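Local coordinates for occlusion-derived virus envelope protein E66 (Autographa californica nucleopolyhedrovirus, PDB 3VSN), which degrades non-sulfated chondroitin as a polysaccharide lyase of the viral envelope and plays an essential role in oral infection of the host, at residues H83-Y88 against M149-V154; N355-P360 against T382-S387; G388-S393 against L440-C445. One frame throughout, in Å; residues are numbered along the deposited sequence. Where two conformers were deposited one is given.

Contact 1. Residues H83-Y88 against M149-V154; sequences HTLIGY and MNITIV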
ATOM      1  N   HIS A  83     -11.129 -16.468  16.434  1.00 18.08           N
ATOM      2  CA  HIS A  83     -11.300 -16.152  15.009  1.00 18.01           C
ATOM      3  C   HIS A  83     -12.213 -17.110  14.296  1.00 17.74           C
ATOM      4  O   HIS A  83     -13.012 -16.701  13.458  1.00 17.54           O
ATOM      5  CB  HIS A  83      -9.954 -16.088  14.290  1.00 18.14           C
ATOM      6  CG  HIS A  83      -9.142 -14.860  14.619  1.00 18.32           C
ATOM      7  ND1 HIS A  83      -9.630 -13.612  14.491  1.00 18.55           N
ATOM      8  CD2 HIS A  83      -7.826 -14.726  15.057  1.00 18.45           C
ATOM      9  CE1 HIS A  83      -8.683 -12.724  14.839  1.00 18.71           C
ATOM     10  NE2 HIS A  83      -7.579 -13.409  15.187  1.00 18.79           N
ATOM     11  N   THR A  84     -12.101 -18.394  14.622  1.00 17.64           N
ATOM     12  CA  THR A  84     -12.921 -19.426  13.996  1.00 17.72           C
ATOM     13  C   THR A  84     -14.406 -19.271  14.355  1.00 17.33           C
ATOM     14  O   THR A  84     -15.272 -19.449  13.495  1.00 17.18           O
ATOM     15  CB  THR A  84     -12.387 -20.837  14.331  1.00 18.18           C
ATOM     16  OG1 THR A  84     -10.997 -20.904  13.989  1.00 18.70           O
ATOM     17  CG2 THR A  84     -13.134 -21.908  13.560  1.00 18.42           C
ATOM     18  N   LEU A  85     -14.690 -18.922  15.612  1.00 16.87           N
ATOM     19  CA  LEU A  85     -16.058 -18.617  16.042  1.00 16.85           C
ATOM     20  C   LEU A  85     -16.649 -17.431  15.278  1.00 16.74           C
ATOM     21  O   LEU A  85     -17.796 -17.488  14.828  1.00 16.43           O
ATOM     22  CB  LEU A  85     -16.120 -18.348  17.551  1.00 16.84           C
ATOM     23  CG  LEU A  85     -16.093 -19.547  18.502  1.00 16.98           C
ATOM     24  CD1 LEU A  85     -15.994 -19.063  19.938  1.00 16.93           C
ATOM     25  CD2 LEU A  85     -17.319 -20.430  18.312  1.00 16.99           C
ATOM     26  N   ILE A  86     -15.863 -16.364  15.139  1.00 16.75           N
ATOM     27  CA  ILE A  86     -16.287 -15.193  14.364  1.00 16.77           C
ATOM     28  C   ILE A  86     -16.537 -15.585  12.905  1.00 16.94           C
ATOM     29  O   ILE A  86     -17.548 -15.192  12.321  1.00 16.85           O
ATOM     30  CB  ILE A  86     -15.282 -14.022  14.479  1.00 16.75           C
ATOM     31  CG1 ILE A  86     -15.260 -13.482  15.917  1.00 16.53           C
ATOM     32  CG2 ILE A  86     -15.631 -12.905  13.492  1.00 16.46           C
ATOM     33  CD1 ILE A  86     -14.058 -12.617  16.244  1.00 16.62           C
ATOM     34  N   GLY A  87     -15.634 -16.381  12.333  1.00 17.12           N
ATOM     35  CA  GLY A  87     -15.809 -16.892  10.968  1.00 17.44           C
ATOM     36  C   GLY A  87     -17.109 -17.665  10.786  1.00 17.67           C
ATOM     37  O   GLY A  87     -17.776 -17.545   9.751  1.00 17.45           O
ATOM     38  N   TYR A  88     -17.468 -18.459  11.795  1.00 17.54           N
ATOM     39  CA  TYR A  88     -18.724 -19.208  11.780  1.00 17.67           C
ATOM     40  C   TYR A  88     -19.957 -18.307  11.925  1.00 17.48           C
ATOM     41  O   TYR A  88     -21.009 -18.607  11.362  1.00 17.46           O
ATOM     42  CB  TYR A  88     -18.727 -20.303  12.853  1.00 18.20           C
ATOM     43  CG  TYR A  88     -18.218 -21.653  12.375  1.00 18.73           C
ATOM     44  CD1 TYR A  88     -17.039 -22.196  12.883  1.00 19.14           C
ATOM     45  CD2 TYR A  88     -18.921 -22.386  11.414  1.00 19.05           C
ATOM     46  CE1 TYR A  88     -16.575 -23.430  12.453  1.00 19.62           C
ATOM     47  CE2 TYR A  88     -18.464 -23.620  10.976  1.00 19.48           C
ATOM     48  CZ  TYR A  88     -17.292 -24.134  11.497  1.00 19.85           C
ATOM     49  OH  TYR A  88     -16.836 -25.360  11.070  1.00 20.56           O
ATOM     50  N   MET A 149     -19.525  -9.993  20.733  1.00 16.79           N
ATOM     51  CA  MET A 149     -20.325  -9.122  19.885  1.00 16.60           C
ATOM     52  C   MET A 149     -20.904  -9.854  18.669  1.00 16.47           C
ATOM     53  O   MET A 149     -22.106  -9.776  18.415  1.00 16.13           O
ATOM     54  CB  MET A 149     -19.503  -7.905  19.447  1.00 16.98           C
ATOM     55  CG  MET A 149     -20.284  -6.918  18.598  1.00 17.19           C
ATOM     56  SD  MET A 149     -19.295  -5.479  18.176  1.00 17.82           S
ATOM     57  CE  MET A 149     -20.515  -4.486  17.332  1.00 17.72           C
ATOM     58  N   ASN A 150     -20.051 -10.565  17.930  1.00 16.39           N
ATOM     59  CA  ASN A 150     -20.483 -11.281  16.727  1.00 16.28           C
ATOM     60  C   ASN A 150     -21.537 -12.355  17.013  1.00 16.16           C
ATOM     61  O   ASN A 150     -22.549 -12.431  16.314  1.00 15.80           O
ATOM     62  CB  ASN A 150     -19.289 -11.884  15.979  1.00 16.68           C
ATOM     63  CG  ASN A 150     -18.534 -10.855  15.153  1.00 17.39           C
ATOM     64  OD1 ASN A 150     -17.705 -10.105  15.672  1.00 18.00           O
ATOM     65  ND2 ASN A 150     -18.816 -10.817  13.856  1.00 17.46           N
ATOM     66  N   ILE A 151     -21.302 -13.166  18.046  1.00 15.71           N
ATOM     67  CA  ILE A 151     -22.235 -14.235  18.416  1.00 15.65           C
ATOM     68  C   ILE A 151     -23.589 -13.664  18.850  1.00 15.71           C
ATOM     69  O   ILE A 151     -24.631 -14.071  18.332  1.00 15.80           O
ATOM     70  CB  ILE A 151     -21.640 -15.189  19.487  1.00 15.53           C
ATOM     71  CG1 ILE A 151     -20.474 -15.982  18.886  1.00 15.54           C
ATOM     72  CG2 ILE A 151     -22.703 -16.153  20.007  1.00 15.54           C
ATOM     73  CD1 ILE A 151     -19.770 -16.931  19.839  1.00 15.37           C
ATOM     74  N   THR A 152     -23.563 -12.700  19.770  1.00 15.74           N
ATOM     75  CA  THR A 152     -24.785 -12.069  20.275  1.00 16.01           C
ATOM     76  C   THR A 152     -25.654 -11.476  19.152  1.00 16.03           C
ATOM     77  O   THR A 152     -26.866 -11.711  19.110  1.00 15.91           O
ATOM     78  CB  THR A 152     -24.474 -10.997  21.343  1.00 16.17           C
ATOM     79  OG1 THR A 152     -23.764 -11.601  22.432  1.00 16.40           O
ATOM     80  CG2 THR A 152     -25.756 -10.360  21.875  1.00 16.18           C
ATOM     81  N   ILE A 153     -25.036 -10.729  18.241  1.00 15.92           N
ATOM     82  CA  ILE A 153     -25.800 -10.070  17.178  1.00 16.12           C
ATOM     83  C   ILE A 153     -26.339 -11.048  16.129  1.00 16.36           C
ATOM     84  O   ILE A 153     -27.531 -11.010  15.815  1.00 16.90           O
ATOM     85  CB  ILE A 153     -25.035  -8.894  16.530  1.00 16.16           C
ATOM     86  CG1 ILE A 153     -24.674  -7.855  17.595  1.00 16.05           C
ATOM     87  CG2 ILE A 153     -25.873  -8.252  15.424  1.00 16.24           C
ATOM     88  CD1 ILE A 153     -23.781  -6.728  17.114  1.00 16.39           C
ATOM     89  N   VAL A 154     -25.496 -11.932  15.597  1.00 16.15           N
ATOM     90  CA  VAL A 154     -25.980 -12.842  14.544  1.00 16.40           C
ATOM     91  C   VAL A 154     -27.073 -13.801  15.032  1.00 16.74           C
ATOM     92  O   VAL A 154     -27.875 -14.290  14.232  1.00 16.21           O
ATOM     93  CB  VAL A 154     -24.855 -13.612  13.801  1.00 16.20           C
ATOM     94  CG1 VAL A 154     -23.820 -12.644  13.237  1.00 15.89           C
ATOM     95  CG2 VAL A 154     -24.204 -14.671  14.689  1.00 16.15           C
TER

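Contact 2. Residues N355-P360 against T382-S387; sequences NNIQAP and TVSFES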
ATOM      1  N   ASN A 355      14.404  -8.557   8.487  1.00 21.27           N
ATOM      2  CA  ASN A 355      14.260  -8.009   7.136  1.00 20.41           C
ATOM      3  C   ASN A 355      15.241  -6.876   6.883  1.00 19.66           C
ATOM      4  O   ASN A 355      15.147  -5.824   7.510  1.00 19.16           O
ATOM      5  CB  ASN A 355      12.831  -7.492   6.922  1.00 20.53           C
ATOM      6  CG  ASN A 355      11.771  -8.535   7.227  1.00 20.70           C
ATOM      7  OD1 ASN A 355      10.938  -8.348   8.118  1.00 21.30           O
ATOM      8  ND2 ASN A 355      11.796  -9.633   6.491  1.00 20.50           N
ATOM      9  N   ASN A 356      16.185  -7.086   5.969  1.00 18.89           N
ATOM     10  CA  ASN A 356      17.155  -6.037   5.648  1.00 18.53           C
ATOM     11  C   ASN A 356      17.607  -5.990   4.186  1.00 17.78           C
ATOM     12  O   ASN A 356      18.574  -5.295   3.858  1.00 17.72           O
ATOM     13  CB  ASN A 356      18.362  -6.079   6.605  1.00 19.23           C
ATOM     14  CG  ASN A 356      19.098  -7.407   6.575  1.00 19.84           C
ATOM     15  OD1 ASN A 356      19.185  -8.067   5.537  1.00 20.37           O
ATOM     16  ND2 ASN A 356      19.644  -7.798   7.720  1.00 20.13           N
ATOM     17  N   ILE A 357      16.899  -6.709   3.316  1.00 16.79           N
ATOM     18  CA  ILE A 357      17.258  -6.765   1.891  1.00 16.40           C
ATOM     19  C   ILE A 357      16.234  -6.085   0.966  1.00 15.64           C
ATOM     20  O   ILE A 357      16.341  -6.178  -0.257  1.00 15.54           O
ATOM     21  CB  ILE A 357      17.524  -8.218   1.407  1.00 16.52           C
ATOM     22  CG1 ILE A 357      16.276  -9.104   1.559  1.00 16.59           C
ATOM     23  CG2 ILE A 357      18.717  -8.821   2.138  1.00 17.05           C
ATOM     24  CD1 ILE A 357      16.395 -10.447   0.861  1.00 16.66           C
ATOM     25  N   GLN A 358      15.267  -5.385   1.551  1.00 15.08           N
ATOM     26  CA  GLN A 358      14.121  -4.877   0.795  1.00 14.75           C
ATOM     27  C   GLN A 358      14.271  -3.448   0.237  1.00 14.32           C
ATOM     28  O   GLN A 358      13.360  -2.950  -0.431  1.00 14.02           O
ATOM     29  CB  GLN A 358      12.834  -5.004   1.631  1.00 14.97           C
ATOM     30  CG  GLN A 358      12.315  -6.433   1.784  1.00 15.26           C
ATOM     31  CD  GLN A 358      13.064  -7.261   2.827  1.00 15.65           C
ATOM     32  OE1 GLN A 358      13.941  -6.764   3.538  1.00 15.59           O
ATOM     33  NE2 GLN A 358      12.706  -8.538   2.926  1.00 15.89           N
ATOM     34  N   ALA A 359      15.405  -2.799   0.501  1.00 13.77           N
ATOM     35  CA  ALA A 359      15.604  -1.407   0.062  1.00 13.59           C
ATOM     36  C   ALA A 359      15.558  -1.198  -1.457  1.00 13.40           C
ATOM     37  O   ALA A 359      14.941  -0.233  -1.913  1.00 13.25           O
ATOM     38  CB  ALA A 359      16.875  -0.811   0.650  1.00 13.69           C
ATOM     39  N   PRO A 360      16.211  -2.082  -2.246  1.00 13.10           N
ATOM     40  CA  PRO A 360      16.094  -1.906  -3.697  1.00 13.14           C
ATOM     41  C   PRO A 360      14.650  -1.931  -4.212  1.00 12.94           C
ATOM     42  O   PRO A 360      14.293  -1.103  -5.055  1.00 12.82           O
ATOM     43  CB  PRO A 360      16.910  -3.074  -4.256  1.00 13.06           C
ATOM     44  CG  PRO A 360      17.958  -3.289  -3.210  1.00 13.39           C
ATOM     45  CD  PRO A 360      17.209  -3.118  -1.914  1.00 13.27           C
ATOM     46  N   THR A 382      13.296 -13.894  -4.038  1.00 16.20           N
ATOM     47  CA  THR A 382      12.842 -13.113  -5.193  1.00 15.58           C
ATOM     48  C   THR A 382      12.668 -11.620  -4.895  1.00 15.21           C
ATOM     49  O   THR A 382      12.528 -10.817  -5.824  1.00 15.32           O
ATOM     50  CB  THR A 382      11.518 -13.665  -5.776  1.00 15.40           C
ATOM     51  OG1 THR A 382      10.461 -13.501  -4.821  1.00 14.93           O
ATOM     52  CG2 THR A 382      11.646 -15.146  -6.145  1.00 15.41           C
ATOM     53  N   VAL A 383      12.690 -11.252  -3.613  1.00 14.79           N
ATOM     54  CA  VAL A 383      12.383  -9.878  -3.181  1.00 14.58           C
ATOM     55  C   VAL A 383      13.437  -8.848  -3.637  1.00 14.42           C
ATOM     56  O   VAL A 383      13.182  -7.642  -3.624  1.00 14.29           O
ATOM     57  CB  VAL A 383      12.111  -9.808  -1.651  1.00 14.66           C
ATOM     58  CG1 VAL A 383      13.402  -9.899  -0.849  1.00 14.68           C
ATOM     59  CG2 VAL A 383      11.333  -8.549  -1.276  1.00 14.53           C
ATOM     60  N   SER A 384      14.607  -9.337  -4.048  1.00 14.16           N
ATOM     61  CA  SER A 384      15.691  -8.488  -4.537  1.00 14.16           C
ATOM     62  C   SER A 384      15.508  -8.087  -5.998  1.00 14.04           C
ATOM     63  O   SER A 384      16.282  -7.290  -6.526  1.00 14.24           O
ATOM     64  CB  SER A 384      17.033  -9.210  -4.390  1.00 14.13           C
ATOM     65  OG  SER A 384      17.371  -9.381  -3.028  1.00 14.52           O
ATOM     66  N   PHE A 385      14.490  -8.647  -6.646  1.00 14.05           N
ATOM     67  CA  PHE A 385      14.349  -8.538  -8.092  1.00 13.79           C
ATOM     68  C   PHE A 385      12.969  -8.036  -8.499  1.00 13.60           C
ATOM     69  O   PHE A 385      11.946  -8.562  -8.061  1.00 13.59           O
ATOM     70  CB  PHE A 385      14.648  -9.891  -8.748  1.00 14.03           C
ATOM     71  CG  PHE A 385      15.915 -10.537  -8.246  1.00 14.25           C
ATOM     72  CD1 PHE A 385      17.153 -10.146  -8.745  1.00 14.28           C
ATOM     73  CD2 PHE A 385      15.870 -11.512  -7.251  1.00 14.32           C
ATOM     74  CE1 PHE A 385      18.321 -10.722  -8.272  1.00 14.50           C
ATOM     75  CE2 PHE A 385      17.037 -12.098  -6.778  1.00 14.32           C
ATOM     76  CZ  PHE A 385      18.261 -11.704  -7.290  1.00 14.43           C
ATOM     77  N   GLU A 386      12.964  -7.007  -9.340  1.00 13.29           N
ATOM     78  CA  GLU A 386      11.741  -6.451  -9.908  1.00 12.95           C
ATOM     79  C   GLU A 386      12.134  -5.494 -11.020  1.00 12.43           C
ATOM     80  O   GLU A 386      13.241  -4.944 -11.007  1.00 12.20           O
ATOM     81  CB  GLU A 386      10.918  -5.720  -8.834  1.00 13.16           C
ATOM     82  CG  GLU A 386       9.572  -5.183  -9.316  1.00 13.76           C
ATOM     83  CD  GLU A 386       8.710  -6.252  -9.956  1.00 13.93           C
ATOM     84  OE1 GLU A 386       8.097  -7.042  -9.206  1.00 14.50           O
ATOM     85  OE2 GLU A 386       8.647  -6.308 -11.204  1.00 13.73           O
ATOM     86  N   SER A 387      11.238  -5.313 -11.987  1.00 11.86           N
ATOM     87  CA  SER A 387      11.431  -4.327 -13.042  0.50 11.66           C
ATOM     88  C   SER A 387      11.831  -2.998 -12.412  1.00 11.48           C
ATOM     89  O   SER A 387      11.169  -2.521 -11.480  1.00 11.33           O
ATOM     90  CB  SER A 387      10.148  -4.154 -13.857  0.50 11.65           C
ATOM     91  OG  SER A 387       9.784  -5.358 -14.502  0.50 11.50           O
TER
HETATM   92  O   HOH W   1      14.802  -5.448  -2.633  1.00 13.93           O
HETATM   93  O   HOH W   2      18.419  -6.928  -2.122  1.00 15.28           O

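Contact 3. Residues G388-S393 against L440-C445; sequences GIILQS and LQFKSC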
ATOM      1  N   GLY A 388      12.920  -2.418 -12.905  1.00 11.08           N
ATOM      2  CA  GLY A 388      13.396  -1.128 -12.411  1.00 10.81           C
ATOM      3  C   GLY A 388      14.558  -1.192 -11.433  1.00 10.59           C
ATOM      4  O   GLY A 388      15.281  -0.216 -11.281  1.00 10.29           O
ATOM      5  N   ILE A 389      14.733  -2.325 -10.753  1.00 10.52           N
ATOM      6  CA  ILE A 389      15.805  -2.454  -9.753  1.00 10.74           C
ATOM      7  C   ILE A 389      17.195  -2.452 -10.403  1.00 10.97           C
ATOM      8  O   ILE A 389      17.446  -3.175 -11.372  1.00 10.83           O
ATOM      9  CB  ILE A 389      15.615  -3.691  -8.834  1.00 10.80           C
ATOM     10  CG1 ILE A 389      14.347  -3.521  -7.973  1.00 10.78           C
ATOM     11  CG2 ILE A 389      16.844  -3.905  -7.949  1.00 10.67           C
ATOM     12  CD1 ILE A 389      14.079  -4.640  -6.979  1.00 11.08           C
ATOM     13  N   ILE A 390      18.079  -1.605  -9.883  1.00 11.40           N
ATOM     14  CA  ILE A 390      19.471  -1.572 -10.322  1.00 11.81           C
ATOM     15  C   ILE A 390      20.269  -2.495  -9.400  1.00 12.25           C
ATOM     16  O   ILE A 390      20.284  -2.299  -8.180  1.00 12.18           O
ATOM     17  CB  ILE A 390      20.070  -0.146 -10.294  1.00 11.81           C
ATOM     18  CG1 ILE A 390      19.245   0.817 -11.163  1.00 11.76           C
ATOM     19  CG2 ILE A 390      21.525  -0.165 -10.766  1.00 11.76           C
ATOM     20  CD1 ILE A 390      19.569   2.281 -10.948  1.00 11.66           C
ATOM     21  N   LEU A 391      20.910  -3.502  -9.990  1.00 12.89           N
ATOM     22  CA  LEU A 391      21.709  -4.475  -9.243  1.00 13.65           C
ATOM     23  C   LEU A 391      23.185  -4.113  -9.298  1.00 14.43           C
ATOM     24  O   LEU A 391      23.687  -3.697 -10.346  1.00 14.27           O
ATOM     25  CB  LEU A 391      21.515  -5.888  -9.798  1.00 13.62           C
ATOM     26  CG  LEU A 391      20.109  -6.495  -9.823  1.00 13.41           C
ATOM     27  CD1 LEU A 391      20.159  -7.875 -10.455  1.00 13.50           C
ATOM     28  CD2 LEU A 391      19.503  -6.559  -8.427  1.00 13.37           C
ATOM     29  N   GLN A 392      23.871  -4.290  -8.171  1.00 15.16           N
ATOM     30  CA  GLN A 392      25.285  -3.930  -8.054  1.00 16.06           C
ATOM     31  C   GLN A 392      26.181  -5.162  -7.978  1.00 16.96           C
ATOM     32  O   GLN A 392      27.406  -5.051  -7.965  1.00 17.32           O
ATOM     33  CB  GLN A 392      25.514  -3.039  -6.831  1.00 16.14           C
ATOM     34  CG  GLN A 392      24.871  -1.666  -6.926  1.00 16.06           C
ATOM     35  CD  GLN A 392      25.229  -0.777  -5.749  1.00 16.27           C
ATOM     36  OE1 GLN A 392      26.400  -0.658  -5.379  1.00 16.44           O
ATOM     37  NE2 GLN A 392      24.222  -0.143  -5.160  1.00 15.90           N
ATOM     38  N   SER A 393      25.555  -6.333  -7.929  1.00 17.75           N
ATOM     39  CA  SER A 393      26.265  -7.610  -7.937  1.00 18.53           C
ATOM     40  C   SER A 393      25.450  -8.627  -8.738  1.00 18.90           C
ATOM     41  O   SER A 393      24.285  -8.375  -9.074  1.00 18.75           O
ATOM     42  CB  SER A 393      26.487  -8.105  -6.505  1.00 18.55           C
ATOM     43  OG  SER A 393      25.251  -8.310  -5.843  1.00 19.40           O
ATOM     44  N   LEU A 440      24.818   4.685  -4.166  1.00 13.78           N
ATOM     45  CA  LEU A 440      23.999   4.626  -5.377  1.00 13.48           C
ATOM     46  C   LEU A 440      23.253   5.935  -5.571  1.00 13.30           C
ATOM     47  O   LEU A 440      22.608   6.441  -4.647  1.00 13.63           O
ATOM     48  CB  LEU A 440      22.996   3.465  -5.323  1.00 13.53           C
ATOM     49  CG  LEU A 440      21.977   3.371  -6.470  1.00 13.58           C
ATOM     50  CD1 LEU A 440      22.628   2.915  -7.772  1.00 13.68           C
ATOM     51  CD2 LEU A 440      20.837   2.446  -6.079  1.00 13.58           C
ATOM     52  N   GLN A 441      23.359   6.481  -6.776  1.00 13.01           N
ATOM     53  CA  GLN A 441      22.602   7.661  -7.163  1.00 12.79           C
ATOM     54  C   GLN A 441      22.029   7.455  -8.557  1.00 12.62           C
ATOM     55  O   GLN A 441      22.552   6.649  -9.335  1.00 12.50           O
ATOM     56  CB  GLN A 441      23.485   8.913  -7.128  1.00 12.88           C
ATOM     57  CG  GLN A 441      24.629   8.907  -8.134  1.00 13.16           C
ATOM     58  CD  GLN A 441      25.371  10.225  -8.168  1.00 13.51           C
ATOM     59  OE1 GLN A 441      24.858  11.224  -8.671  1.00 14.03           O
ATOM     60  NE2 GLN A 441      26.584  10.234  -7.636  1.00 13.38           N
ATOM     61  N   PHE A 442      20.947   8.167  -8.859  1.00 12.24           N
ATOM     62  CA  PHE A 442      20.387   8.171 -10.207  1.00 11.99           C
ATOM     63  C   PHE A 442      19.436   9.334 -10.440  1.00 11.94           C
ATOM     64  O   PHE A 442      18.938   9.952  -9.494  1.00 11.88           O
ATOM     65  CB  PHE A 442      19.695   6.833 -10.547  1.00 11.80           C
ATOM     66  CG  PHE A 442      18.621   6.413  -9.567  1.00 11.73           C
ATOM     67  CD1 PHE A 442      17.403   7.087  -9.501  1.00 11.68           C
ATOM     68  CD2 PHE A 442      18.815   5.309  -8.737  1.00 11.80           C
ATOM     69  CE1 PHE A 442      16.414   6.691  -8.608  1.00 11.72           C
ATOM     70  CE2 PHE A 442      17.824   4.901  -7.849  1.00 11.74           C
ATOM     71  CZ  PHE A 442      16.623   5.591  -7.784  1.00 11.76           C
ATOM     72  N   LYS A 443      19.208   9.631 -11.714  1.00 11.78           N
ATOM     73  CA  LYS A 443      18.040  10.395 -12.127  1.00 11.73           C
ATOM     74  C   LYS A 443      17.090   9.393 -12.769  1.00 11.52           C
ATOM     75  O   LYS A 443      17.496   8.614 -13.629  1.00 11.37           O
ATOM     76  CB  LYS A 443      18.428  11.494 -13.115  1.00 11.94           C
ATOM     77  CG  LYS A 443      19.278  12.617 -12.524  1.00 12.42           C
ATOM     78  CD  LYS A 443      18.435  13.826 -12.141  1.00 12.72           C
ATOM     79  CE  LYS A 443      19.244  14.897 -11.417  1.00 12.92           C
ATOM     80  NZ  LYS A 443      20.261  15.586 -12.263  1.00 13.13           N
ATOM     81  N   SER A 444      15.834   9.397 -12.328  1.00 11.33           N
ATOM     82  CA  SER A 444      14.858   8.409 -12.776  1.00 11.27           C
ATOM     83  C   SER A 444      13.652   9.107 -13.385  1.00 11.18           C
ATOM     84  O   SER A 444      13.057   9.983 -12.754  1.00 10.98           O
ATOM     85  CB  SER A 444      14.424   7.520 -11.604  1.00 11.28           C
ATOM     86  OG  SER A 444      13.366   6.651 -11.974  1.00 11.43           O
ATOM     87  N   CYS A 445      13.306   8.711 -14.610  1.00 11.07           N
ATOM     88  CA  CYS A 445      12.172   9.269 -15.337  1.00 11.11           C
ATOM     89  C   CYS A 445      11.179   8.151 -15.618  1.00 10.96           C
ATOM     90  O   CYS A 445      11.507   7.205 -16.331  1.00 10.89           O
ATOM     91  CB  CYS A 445      12.633   9.861 -16.673  1.00 11.25           C
ATOM     92  SG  CYS A 445      13.938  11.106 -16.580  1.00 11.80           S
TER

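Contact 1. Residues H83-Y88 against M149-V154
Ile86 and Asn150 meet where helices 75-93 and 138-154 come side by side in the N-terminal alpha/alpha toroid of the lyase, and one turn of each helix makes the contact. The two short helical segments run in broadly the same direction, and Ile86 and Asn150 are the closest backbone pair, with 6.2 Å between their CA atoms. The branch of Ile86 that does most of the touching is CG2. With chi1 at -66° this methyl lies opposite the backbone N, and the side chain crosses that of Asn150 obliquely, so that Ile86 CG2 comes within 3.9 Å of Asn150 CG. Asn150 points its CB toward the neighbouring helix, which brings the amide group against the isoleucine. No hydrogen bond joins the two segments; they meet by van der Waals contact.

The second pair is purely apolar. Ile151 leaves its helix at a slant, but its extended chain, chi2 178°, carries the delta methyl inward until Ile151 CD1 lies 4.3 Å from Leu85 CD1, methyl to methyl. Leu85 also rests on Val147 of the partner helix and on Leu109 and Ile116 of helix 103-119, while Ile86 reaches back to Glu146 and Val147. On another side of helix 138-154, Met149 packs against Phe34, Phe38, Val197 and Tyr201, so this helix is wedged among several others.

All four touching residues are buried, yet the two segments hide a modest 160 Å² between them. Each turn keeps its regular helical bonding: Gly87 N is 2.9 Å from His83 O, and Val154 N is 3.1 Å from Asn150 O.

Contact 2. Residues N355-P360 against T382-S387
Ile357 pushes its delta methyl into Val383, and the 3.5 Å between Ile357 CD1 and Val383 CG1 is tighter than ordinary van der Waals contact. CG1 of the isoleucine sits between its own backbone N and carbonyl carbon (chi1 61°), and from there the chain runs up against the valine; Ile357 CD1 also comes to 4.1 Å from Ser384 OG. The carbonyl of the same residue faces water. One molecule donates to Ile357 O and to Val383 O, at 2.9 Å from each, and a second water is hydrogen-bonded to Ser384 OG at 2.8 Å and also donates to Ile357 O. The backbones are thus joined through solvent, with no direct hydrogen bond between the segments.

Val383 and Ser384 are the middle residues of a type I beta turn, closed by Phe385 N bonding to Thr382 O at 3.0 Å, and the corner of this turn is what the 355-360 loop meets.

Next comes Gln358, whose chain bends at chi2 (79°) and lays CG on the other valine methyl, Gln358 CG to Val383 CG2 being 3.8 Å. The bend folds the amide back, and Ile357 N donates to Gln358 OE1 at 3.0 Å from 47° above the carbonyl plane. NE2 makes a weak bond to Asn301 O, and the side chain lies about 6 Å from that of Arg300, the transition-state stabiliser. Helix 359-364 then begins, with Pro360 turning its CB toward the turn.

Contact 3. Residues G388-S393 against L440-C445
Ile390 supplies the apolar half of this contact, meeting two residues of strand 440-449 with two branches. Its delta methyl reaches the ring of Phe442 at an oblique angle, Ile390 CD1 to Phe442 CD2 being 3.8 Å. Ile390 CG2, set opposite the backbone N by a chi1 of -57°, comes within a looser 4.4 Å of Leu440 CD1. Leu440 and Phe442 both turn their CB toward the 388-393 segment, whereas Gln441 between them points away. Met364 of helix 359-364 touches Ile390, Leu440 and Phe442 alike, and the Phe442 ring meets that of Tyr457 edge-to-face, so the cluster extends beyond the two segments.

Gln392 adds a packing contact whose polar end is bonded outside the segments. Its chain is extended beyond CG and rests its end on Leu440, with Gln392 NE2 3.8 Å from Leu440 CB. This touch is van der Waals packing, because both ends of the amide are used by Met437 and Asn438: OE1 takes a hydrogen bond from Asn438 ND2, and NE2 gives one to Met437 O. The two bonds would hold the amide in its rotation and keep it beside Leu440.

Backbone bonding plays no part across the contact. The nearest CA atoms, those of Gln392 and Leu440, are 9.1 Å apart, and each strand pairs within its own sheet: Leu391 with Arg473, Leu440 with Phe434, Gln441 with Gly461. Side chains meeting between two separately bonded antiparallel sheets are consistent with the beta-sandwich part of this lyase.

In the fold
Contact 1 stands apart, about 50 Å from contact 3 between centres and on the opposite side of the chain's centre: it pairs two helices of the toroid, away from the annotated sites. Contacts 2 and 3, 13 Å apart between centres, share the run from 382 to 393; they touch, among other places, where Ile389 CG2 packs 3.8 Å from Pro360 CB. All three are largely buried, with Ile357 and Gln392 partly exposed. The helix pair relies on van der Waals packing without a hydrogen bond across it, the 355-360 loop combines a tight methyl contact and water bridges with a glutamine near Arg300, and the sheet contact adds a glutamine hydrogen-bonded beside strand 440-449.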